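Local coordinates for protein angiotensin-converting enzyme (PDB 6S1Y) that probably cleaves peptides as a zinc-dependent metalloprotease of the angiotensin-converting enzyme family in the mosquito Anopheles gambiae, at residues A[131-135]-A[136-140]; A[151-154]-A[155-159]; A[344-348]-A[349-353]. All blocks are in the same frame, centred on the assembly; numbering follows the deposited sequence.

Interaction 1. Residues A[131-135]-A[136-140]; sequences CDLSL and DPELT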
# COMPACT_ATOMS: atom_id res chain seq x y z
N CYS A 131 25.74 -6.25 15.12
CA CYS A 131 25.51 -5.44 13.94
C CYS A 131 24.82 -6.24 12.85
O CYS A 131 25.08 -6.05 11.66
CB CYS A 131 26.83 -4.84 13.45
SG CYS A 131 27.64 -3.72 14.66
N ASP A 132 23.90 -7.13 13.24
CA ASP A 132 23.10 -7.90 12.30
C ASP A 132 21.63 -7.49 12.31
O ASP A 132 20.77 -8.23 11.82
CB ASP A 132 23.24 -9.40 12.59
CG ASP A 132 22.67 -9.79 13.95
OD1 ASP A 132 22.68 -8.95 14.88
OD2 ASP A 132 22.21 -10.96 14.10
N LEU A 133 21.31 -6.30 12.84
CA LEU A 133 19.93 -5.83 12.87
C LEU A 133 19.47 -5.39 11.49
O LEU A 133 20.21 -4.72 10.76
CB LEU A 133 19.79 -4.66 13.85
CG LEU A 133 19.81 -4.96 15.35
CD1 LEU A 133 21.16 -5.46 15.77
CD2 LEU A 133 19.45 -3.69 16.13
N SER A 134 18.25 -5.76 11.13
CA SER A 134 17.62 -5.35 9.88
C SER A 134 16.31 -4.62 10.17
O SER A 134 15.79 -4.64 11.29
CB SER A 134 17.30 -6.56 8.98
OG SER A 134 18.42 -7.37 8.76
N LEU A 135 15.77 -3.99 9.12
CA LEU A 135 14.40 -3.48 9.18
C LEU A 135 13.44 -4.58 9.62
O LEU A 135 12.63 -4.39 10.53
CB LEU A 135 13.98 -2.96 7.80
CG LEU A 135 12.52 -2.51 7.71
CD1 LEU A 135 12.29 -1.37 8.72
CD2 LEU A 135 12.14 -2.08 6.30
N ASP A 136 13.53 -5.74 8.98
CA ASP A 136 12.58 -6.83 9.17
C ASP A 136 13.35 -7.98 9.80
O ASP A 136 14.14 -8.64 9.10
CB ASP A 136 11.97 -7.24 7.82
CG ASP A 136 10.48 -7.69 7.94
OD1 ASP A 136 10.11 -8.35 8.96
OD2 ASP A 136 9.68 -7.38 7.01
N PRO A 137 13.17 -8.27 11.10
CA PRO A 137 12.19 -7.70 12.01
C PRO A 137 12.68 -6.71 13.06
O PRO A 137 11.83 -6.08 13.71
CB PRO A 137 11.66 -8.95 12.72
CG PRO A 137 12.94 -9.82 12.88
CD PRO A 137 13.81 -9.48 11.66
N GLU A 138 13.99 -6.55 13.25
CA GLU A 138 14.45 -5.87 14.46
C GLU A 138 13.99 -4.41 14.51
O GLU A 138 13.41 -3.97 15.52
CB GLU A 138 15.97 -5.95 14.56
CG GLU A 138 16.49 -7.35 14.92
CD GLU A 138 16.52 -8.29 13.73
OE1 GLU A 138 16.45 -7.79 12.57
OE2 GLU A 138 16.61 -9.52 13.95
N LEU A 139 14.24 -3.62 13.47
CA LEU A 139 13.92 -2.20 13.56
C LEU A 139 12.41 -1.97 13.58
O LEU A 139 11.91 -1.13 14.34
CB LEU A 139 14.58 -1.43 12.41
CG LEU A 139 15.89 -0.74 12.78
CD1 LEU A 139 16.96 -1.72 13.20
CD2 LEU A 139 16.37 0.14 11.62
N THR A 140 11.67 -2.71 12.76
CA THR A 140 10.21 -2.63 12.81
C THR A 140 9.67 -2.82 14.22
O THR A 140 8.73 -2.13 14.64
CB THR A 140 9.62 -3.67 11.86
OG1 THR A 140 9.89 -3.26 10.51
CG2 THR A 140 8.11 -3.83 12.08

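Interaction 2. Residues A[151-154]-A[155-159]; sequences ELKY and YWVQW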
# COMPACT_ATOMS: atom_id res chain seq x y z
N GLU A 151 16.78 6.16 21.90
CA GLU A 151 17.00 4.95 21.13
C GLU A 151 16.27 5.02 19.80
O GLU A 151 16.84 4.75 18.73
CB GLU A 151 16.54 3.73 21.94
CG GLU A 151 16.62 2.40 21.20
CD GLU A 151 16.01 1.23 21.98
OE1 GLU A 151 15.52 1.42 23.11
OE2 GLU A 151 16.02 0.10 21.45
N LEU A 152 15.00 5.42 19.83
CA LEU A 152 14.25 5.61 18.60
C LEU A 152 14.94 6.60 17.67
O LEU A 152 15.04 6.37 16.46
CB LEU A 152 12.84 6.08 18.94
CG LEU A 152 12.03 5.03 19.69
CD1 LEU A 152 10.84 5.70 20.34
CD2 LEU A 152 11.57 3.95 18.75
N LYS A 153 15.46 7.70 18.22
CA LYS A 153 16.12 8.69 17.37
C LYS A 153 17.37 8.12 16.71
O LYS A 153 17.60 8.31 15.51
CB LYS A 153 16.45 9.93 18.20
CG LYS A 153 17.41 10.86 17.54
CD LYS A 153 17.34 12.24 18.17
CE LYS A 153 17.91 12.26 19.56
NZ LYS A 153 17.40 13.47 20.28
N TYR A 154 18.18 7.37 17.47
CA TYR A 154 19.36 6.72 16.90
C TYR A 154 18.98 5.84 15.72
O TYR A 154 19.55 5.96 14.63
CB TYR A 154 20.08 5.89 17.98
CG TYR A 154 21.08 4.87 17.44
CD1 TYR A 154 22.38 5.24 17.13
CD2 TYR A 154 20.72 3.54 17.26
CE1 TYR A 154 23.29 4.32 16.64
CE2 TYR A 154 21.62 2.61 16.78
CZ TYR A 154 22.91 3.01 16.47
OH TYR A 154 23.82 2.08 15.97
N TYR A 155 17.98 4.97 15.88
CA TYR A 155 17.66 4.08 14.78
C TYR A 155 17.04 4.83 13.62
O TYR A 155 17.24 4.46 12.46
CB TYR A 155 16.73 2.96 15.24
CG TYR A 155 17.43 1.90 16.09
CD1 TYR A 155 18.39 1.04 15.55
CD2 TYR A 155 17.11 1.76 17.44
CE1 TYR A 155 19.02 0.08 16.34
CE2 TYR A 155 17.73 0.82 18.22
CZ TYR A 155 18.68 -0.02 17.68
OH TYR A 155 19.27 -0.95 18.50
N TRP A 156 16.24 5.86 13.90
CA TRP A 156 15.69 6.67 12.81
C TRP A 156 16.82 7.26 11.98
O TRP A 156 16.84 7.12 10.75
CB TRP A 156 14.78 7.76 13.38
CG TRP A 156 13.99 8.51 12.37
CD1 TRP A 156 12.65 8.39 12.12
CD2 TRP A 156 14.47 9.52 11.48
NE1 TRP A 156 12.27 9.28 11.12
CE2 TRP A 156 13.37 9.98 10.72
CE3 TRP A 156 15.73 10.10 11.25
CZ2 TRP A 156 13.49 10.95 9.72
CZ3 TRP A 156 15.85 11.08 10.26
CH2 TRP A 156 14.74 11.50 9.52
N VAL A 157 17.80 7.87 12.66
CA VAL A 157 18.95 8.47 11.98
C VAL A 157 19.76 7.42 11.21
O VAL A 157 20.15 7.64 10.06
CB VAL A 157 19.83 9.22 12.98
CG1 VAL A 157 21.17 9.63 12.34
CG2 VAL A 157 19.07 10.44 13.53
N GLN A 158 20.04 6.28 11.85
CA GLN A 158 20.73 5.19 11.17
C GLN A 158 19.99 4.79 9.90
O GLN A 158 20.59 4.68 8.82
CB GLN A 158 20.85 4.00 12.10
CG GLN A 158 21.82 4.21 13.24
CD GLN A 158 23.26 4.11 12.79
OE1 GLN A 158 23.62 3.21 12.01
NE2 GLN A 158 24.09 5.01 13.27
N TRP A 159 18.68 4.55 10.01
CA TRP A 159 17.93 4.04 8.87
C TRP A 159 17.99 5.01 7.69
O TRP A 159 18.32 4.61 6.56
CB TRP A 159 16.47 3.77 9.26
CG TRP A 159 15.67 3.38 8.05
CD1 TRP A 159 14.79 4.16 7.34
CD2 TRP A 159 15.70 2.12 7.36
NE1 TRP A 159 14.28 3.47 6.27
CE2 TRP A 159 14.82 2.21 6.27
CE3 TRP A 159 16.39 0.92 7.59
CZ2 TRP A 159 14.60 1.14 5.40
CZ3 TRP A 159 16.18 -0.13 6.72
CH2 TRP A 159 15.31 -0.01 5.64
O HOH W 1 18.21 -1.52 20.76

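Interaction 3. Residues A[344-348]-A[349-353]; sequences CTRVN and MREFF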
# COMPACT_ATOMS: atom_id res chain seq x y z
N CYS A 344 7.95 -11.79 5.17
CA CYS A 344 8.75 -12.15 6.34
C CYS A 344 7.87 -12.01 7.58
O CYS A 344 8.11 -11.24 8.51
CB CYS A 344 10.02 -11.31 6.38
SG CYS A 344 11.06 -11.59 4.88
N THR A 345 6.83 -12.85 7.58
CA THR A 345 5.77 -12.82 8.57
C THR A 345 6.26 -12.98 10.00
O THR A 345 7.11 -13.82 10.31
CB THR A 345 4.77 -13.95 8.27
OG1 THR A 345 4.48 -13.96 6.86
CG2 THR A 345 3.47 -13.74 9.04
N ARG A 346 5.68 -12.18 10.89
CA ARG A 346 5.86 -12.29 12.33
C ARG A 346 4.49 -12.44 12.98
O ARG A 346 3.46 -12.14 12.38
CB ARG A 346 6.59 -11.07 12.88
CG ARG A 346 7.97 -10.89 12.24
CD ARG A 346 8.99 -11.81 12.87
NE ARG A 346 9.38 -11.29 14.18
CZ ARG A 346 10.22 -11.89 15.01
NH1 ARG A 346 10.77 -13.05 14.69
NH2 ARG A 346 10.50 -11.33 16.18
N VAL A 347 4.47 -12.95 14.20
CA VAL A 347 3.22 -13.33 14.86
C VAL A 347 2.79 -12.12 15.69
O VAL A 347 3.16 -11.98 16.87
CB VAL A 347 3.36 -14.59 15.71
CG1 VAL A 347 2.06 -14.88 16.45
CG2 VAL A 347 3.72 -15.81 14.84
N ASN A 348 2.01 -11.23 15.07
CA ASN A 348 1.35 -10.14 15.78
C ASN A 348 0.17 -9.67 14.94
O ASN A 348 -0.01 -10.09 13.79
CB ASN A 348 2.32 -8.98 16.08
CG ASN A 348 2.93 -8.39 14.81
OD1 ASN A 348 2.22 -7.83 13.98
ND2 ASN A 348 4.23 -8.52 14.68
N MET A 349 -0.64 -8.79 15.54
CA MET A 349 -1.88 -8.38 14.89
C MET A 349 -1.62 -7.56 13.63
O MET A 349 -2.27 -7.77 12.60
CB MET A 349 -2.74 -7.57 15.88
CG MET A 349 -4.10 -7.18 15.32
SD MET A 349 -5.20 -6.41 16.54
CE MET A 349 -4.42 -4.82 16.75
N ARG A 350 -0.69 -6.60 13.70
CA ARG A 350 -0.32 -5.82 12.52
C ARG A 350 -0.05 -6.75 11.33
O ARG A 350 -0.65 -6.60 10.26
CB ARG A 350 0.91 -4.97 12.86
CG ARG A 350 1.34 -3.95 11.82
CD ARG A 350 2.50 -3.11 12.36
NE ARG A 350 3.72 -3.91 12.55
CZ ARG A 350 4.13 -4.42 13.71
NH1 ARG A 350 5.26 -5.12 13.75
NH2 ARG A 350 3.42 -4.23 14.85
N GLU A 351 0.83 -7.73 11.52
CA GLU A 351 1.17 -8.66 10.44
C GLU A 351 -0.03 -9.50 10.02
O GLU A 351 -0.16 -9.86 8.84
CB GLU A 351 2.33 -9.56 10.89
CG GLU A 351 3.69 -8.86 11.04
CD GLU A 351 4.53 -8.89 9.76
OE1 GLU A 351 5.59 -8.22 9.72
OE2 GLU A 351 4.13 -9.56 8.79
N PHE A 352 -0.92 -9.83 10.95
CA PHE A 352 -2.15 -10.53 10.58
C PHE A 352 -2.93 -9.76 9.53
O PHE A 352 -3.49 -10.37 8.61
CB PHE A 352 -3.01 -10.75 11.83
CG PHE A 352 -4.00 -11.87 11.72
CD1 PHE A 352 -3.74 -13.01 10.96
CD2 PHE A 352 -5.21 -11.80 12.40
CE1 PHE A 352 -4.66 -14.06 10.89
CE2 PHE A 352 -6.14 -12.85 12.32
CZ PHE A 352 -5.86 -13.98 11.57
N PHE A 353 -3.00 -8.42 9.65
CA PHE A 353 -3.68 -7.61 8.63
C PHE A 353 -2.88 -7.57 7.33
O PHE A 353 -3.47 -7.56 6.24
CB PHE A 353 -3.93 -6.17 9.13
CG PHE A 353 -4.89 -6.11 10.27
CD1 PHE A 353 -6.11 -6.76 10.20
CD2 PHE A 353 -4.53 -5.46 11.45
CE1 PHE A 353 -6.98 -6.75 11.28
CE2 PHE A 353 -5.39 -5.45 12.53
CZ PHE A 353 -6.62 -6.09 12.45

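Interaction 1. Residues A[131-135]-A[136-140]
S134 and L135 meet L139 and T140 in a widened, pi-type first turn at the start of helix 135-145, where the peptide bond between D136 and P137 is cis. The backbone bonds here span five residues instead of four: L139 N gives to S134 O (2.9 Å) and T140 N to L135 O (3.0 Å). L135 O takes a second bond from T140 OG1 at 3.0 Å, coming from well above the carbonyl plane. The hydroxyl gets there because T140 holds OG1 opposite its own carbonyl carbon (chi1 -70°), so one residue grips the oxygen twice. S134 occupies the N-cap position, but its hydroxyl makes no capping bond. Instead, E138 bends back at chi2 (79°), and OE1 accepts from S134 N at 3.1 Å; the N-H meets it from above the carboxylate plane. This bond resembles the return half of a capping box, although its acceptor sits one residue later than the classical N3 place. Closer to the backbone, E138 CB rests 4.0 Å from L133 CG. L139 CD1 reaches L133 CB at 4.1 Å, and L135 CD1 touches T140 OG1 at 3.5 Å. D136 O is hydrogen-bonded to K317, while C131, at the start of the loop, forms a disulfide with C123. L133, L135 and L139 face helix 149-163, packing on Y155 and W159, and P137 lies against R346 of the loop that precedes helix 349-368.

Interaction 2. Residues A[151-154]-A[155-159]
The rings of Y154 and Y155 form a T-shaped pair, with the edge of Y154 directed at one face of Y155. Their centroids are 5.0 Å apart and their planes stand at 73°; Y154 CD2 hangs 3.7 Å above the Y155 plane, over its centre. On one face of the Y154 ring lies Q158, whose CG makes a CH-pi contact 3.7 Å from the centroid. Beyond CG the Q158 amide runs out past the rim of the ring, on the CE1 and OH side, 25° from parallel, with NE2 3.5 Å from Y154 CE1. All of this is side-chain packing on a regular alpha-helix, 149-163, in which Y155, W156, V157 and Q158 each give an N-H to the carbonyl four residues earlier. The first torsions of the two tyrosines differ: Y154 sets CG opposite its backbone N (chi1 164°), which keeps its ring level with its own CA, while Y155, with CG beside its backbone N, leans its ring back toward the N-terminal end and against the Y154 edge. One turn before Y155, E151 reaches out as an extended chain, and its CG packs 3.6 Å from Y155 CE2. The polar ends are also held by the surrounding chain: Y154 OH bonds to C123 O, E151 OE2 to H146, and Y155 OH to Y125 N. W156 stacks with Y160, and F143 of helix 135-145 touches both L152 and Y155. At the edge of the Y155 ring a water sits in its plane, donating to E151 OE2 at 2.8 Å and lying 2.6 Å from Y155 OH.

Interaction 3. Residues A[344-348]-A[349-353]
N348 caps the N-terminus of helix 349-368 with its side chain: OD1 accepts from E351 N at 2.8 Å, in a nearly straight bond whose donor is tilted 26° from the amide plane. The cap depends on chi1 (59°), which puts CG between the backbone N and the carbonyl carbon and folds OD1 over the first turn. N348 O takes F352 N at 3.0 Å and opens the regular helix bonding. OD1 also lies over one face of the R350 guanidinium, 3.8 Å above its plane, the amide and guanidinium being 28° from parallel. This helix carries the HExxH zinc-binding motif further along, with H357 and H361 among the metal ligands. Back in the loop, V347 is the centre of an inverse gamma turn, closed by a weak bond from N348 N to R346 O. R346 O also sits 3.2 Å from E351 CB. E351 CG, opposite its own carbonyl carbon, lies 3.4 Å from N348 OD1; the bend at chi2 then turns the carboxylate back along the loop, OE2 coming 3.7 Å from T345 CA and hydrogen-bonding to Q343. R346 leads its guanidinium away to a salt bridge with E141, and C344 is joined to C326 by a disulfide.

How the interactions relate
The three contacts follow one another along the chain, and interaction 1 joins the other two in space. Its centre lies about 12 Å from that of interaction 2 and about 15 Å from that of interaction 3, while interactions 2 and 3 stand about 23 Å apart between centres and do not touch. Helices 135-145 and 149-163 are consecutive and pack through leucines against aromatic rings; D136, P137 and T140 at the start of helix 135-145 meet 344-348 and 349-353, with T140 CG2 3.5 Å from R350 NH1. Packing thus runs from helix 149-163, farther from the centre of the chain, to the first turn of the zinc-binding helix, where the E351 side chain is about 8 Å from the bound ligand.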